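Local coordinates for protein peptidoglycan glycosyltransferase (Atopobium parvulum, PDB 4OVD) that is a penicillin-binding protein with regions related to the dimerisation and transpeptidase domains of that family, at residues A231-T236 / A262-L268. Residues are numbered along the deposited sequence; the frame is centred on the assembly and turned at random.
Sequences AEEQLT and AAASYPL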
loop_
_atom_site.group_PDB
_atom_site.type_symbol
_atom_site.label_atom_id
_atom_site.label_comp_id
_atom_site.label_asym_id
_atom_site.label_seq_id
_atom_site.Cartn_x
_atom_site.Cartn_y
_atom_site.Cartn_z
ATOM N N ALA A 231 10.124 -5.733 -9.273
ATOM C CA ALA A 231 8.760 -5.710 -8.761
ATOM C C ALA A 231 7.785 -6.125 -9.852
ATOM O O ALA A 231 6.885 -6.949 -9.633
ATOM C CB ALA A 231 8.392 -4.338 -8.241
ATOM N N GLU A 232 7.997 -5.594 -11.055
ATOM C CA GLU A 232 7.104 -5.899 -12.162
ATOM C C GLU A 232 7.177 -7.318 -12.613
ATOM O O GLU A 232 6.166 -7.960 -12.860
ATOM C CB GLU A 232 7.379 -4.944 -13.322
ATOM C CG GLU A 232 7.047 -3.503 -12.926
ATOM C CD GLU A 232 7.192 -2.496 -14.055
ATOM O OE1 GLU A 232 7.572 -2.935 -15.173
ATOM O OE2 GLU A 232 6.897 -1.281 -13.823
ATOM N N GLU A 233 8.381 -7.847 -12.717
ATOM C CA GLU A 233 8.500 -9.194 -13.187
ATOM C C GLU A 233 8.038 -10.198 -12.160
ATOM O O GLU A 233 7.365 -11.188 -12.504
ATOM C CB GLU A 233 9.911 -9.450 -13.729
ATOM C CG GLU A 233 11.064 -9.415 -12.732
ATOM C CD GLU A 233 12.442 -9.270 -13.411
ATOM O OE1 GLU A 233 12.505 -8.771 -14.554
ATOM O OE2 GLU A 233 13.470 -9.589 -12.787
ATOM N N GLN A 234 8.339 -9.940 -10.885
ATOM C CA GLN A 234 7.883 -10.819 -9.813
ATOM C C GLN A 234 6.369 -10.787 -9.635
ATOM O O GLN A 234 5.734 -11.823 -9.484
ATOM C CB GLN A 234 8.660 -10.562 -8.523
ATOM C CG GLN A 234 10.103 -11.032 -8.715
ATOM C CD GLN A 234 10.990 -10.863 -7.522
ATOM O OE1 GLN A 234 10.618 -11.227 -6.424
ATOM N NE2 GLN A 234 12.205 -10.336 -7.745
ATOM N N LEU A 235 5.771 -9.607 -9.727
ATOM C CA LEU A 235 4.324 -9.552 -9.631
ATOM C C LEU A 235 3.733 -10.300 -10.845
ATOM O O LEU A 235 2.837 -11.115 -10.708
ATOM C CB LEU A 235 3.853 -8.100 -9.565
ATOM C CG LEU A 235 2.342 -7.936 -9.681
ATOM C CD1 LEU A 235 1.619 -8.709 -8.604
ATOM C CD2 LEU A 235 1.947 -6.494 -9.635
ATOM N N THR A 236 4.262 -10.077 -12.035
ATOM C CA THR A 236 3.707 -10.796 -13.225
ATOM C C THR A 236 3.785 -12.313 -13.059
ATOM O O THR A 236 2.780 -13.031 -13.275
ATOM C CB THR A 236 4.402 -10.353 -14.527
ATOM O OG1 THR A 236 4.287 -8.934 -14.655
ATOM C CG2 THR A 236 3.819 -11.041 -15.755
ATOM N N ALA A 262 9.544 1.168 -5.042
ATOM C CA ALA A 262 8.940 0.465 -6.189
ATOM C C ALA A 262 7.469 0.216 -5.960
ATOM O O ALA A 262 7.032 0.094 -4.839
ATOM C CB ALA A 262 9.629 -0.848 -6.427
ATOM N N ALA A 263 6.690 0.168 -7.032
ATOM C CA ALA A 263 5.280 -0.093 -6.910
ATOM C C ALA A 263 4.690 -0.464 -8.240
ATOM O O ALA A 263 5.009 0.150 -9.289
ATOM C CB ALA A 263 4.575 1.140 -6.332
ATOM N N ALA A 264 3.815 -1.455 -8.229
ATOM C CA ALA A 264 3.173 -1.868 -9.465
ATOM C C ALA A 264 1.879 -2.619 -9.243
ATOM O O ALA A 264 1.660 -3.170 -8.185
ATOM C CB ALA A 264 4.139 -2.721 -10.281
ATOM N N SER A 265 1.014 -2.567 -10.247
ATOM C CA SER A 265 -0.233 -3.283 -10.289
ATOM C C SER A 265 -0.292 -4.027 -11.627
ATOM O O SER A 265 0.201 -3.570 -12.614
ATOM C CB SER A 265 -1.423 -2.291 -10.209
ATOM O OG SER A 265 -1.504 -1.806 -8.915
ATOM N N TYR A 266 -0.943 -5.158 -11.632
ATOM C CA TYR A 266 -1.105 -5.987 -12.783
ATOM C C TYR A 266 -2.583 -5.905 -13.064
ATOM O O TYR A 266 -3.380 -6.076 -12.129
ATOM C CB TYR A 266 -0.693 -7.446 -12.499
ATOM C CG TYR A 266 -0.787 -8.347 -13.696
ATOM C CD1 TYR A 266 -2.003 -8.850 -14.106
ATOM C CD2 TYR A 266 0.342 -8.708 -14.428
ATOM C CE1 TYR A 266 -2.104 -9.653 -15.232
ATOM C CE2 TYR A 266 0.243 -9.517 -15.555
ATOM C CZ TYR A 266 -0.982 -9.969 -15.950
ATOM O OH TYR A 266 -1.109 -10.791 -17.034
ATOM N N PRO A 267 -2.970 -5.723 -14.351
ATOM C CA PRO A 267 -2.116 -5.622 -15.546
ATOM C C PRO A 267 -1.270 -4.385 -15.660
ATOM O O PRO A 267 -1.669 -3.287 -15.217
ATOM C CB PRO A 267 -3.108 -5.675 -16.745
ATOM C CG PRO A 267 -4.475 -5.700 -16.175
ATOM C CD PRO A 267 -4.380 -5.985 -14.685
ATOM N N LEU A 268 -0.130 -4.559 -16.335
ATOM C CA LEU A 268 0.822 -3.512 -16.557
ATOM C C LEU A 268 0.624 -3.047 -17.972
ATOM O O LEU A 268 0.108 -3.796 -18.798
ATOM C CB LEU A 268 2.236 -4.042 -16.432
ATOM C CG LEU A 268 2.780 -4.332 -15.039
ATOM C CD1 LEU A 268 3.990 -5.268 -15.077
ATOM C CD2 LEU A 268 3.135 -3.001 -14.402
#
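The axes of helix segment 231-236 and strand segment 262-266 approach to 8.3 Å and run broadly the same way, 34° apart. Small residues allow this closeness: A231 CB meets A262 CB at 4.1 Å, methyl against methyl, and the short side chain of A264 lets E232 CG come to 4.0 Å from A264 CB. L235 reaches farther along the strand. With its CG anti to the backbone N (chi1 171°), its branched apolar end brings CD2 over the strand backbone, 3.6 Å from A264 O and close to Y266 CB. L268, just past the cis peptide bond before P267, turns a second branched group back to the helix, its CD1 3.8 Å from E232 CB and 3.7 Å from T236 OG1. That hydroxyl also lies at the rim of the Y266 ring, in its plane; Y266 presents this ring at the partly exposed margin. Threonine suits this border: its methyl meets the ring obliquely at CE2, 3.9 Å from CG2, while OG1 donates to E232 O at 2.8 Å, an acceptor that T236 N reaches from the opposite face. The E232 chain extends past the apolar patch to place OE2 for hydrogen bonds from G160 N and Q228 NE2. A helix thus packs against the edge strand of a five-stranded antiparallel sheet, beside strand 248-253, whose I250 touches A231 and L235; F549 of helix 542-556 also touches A231.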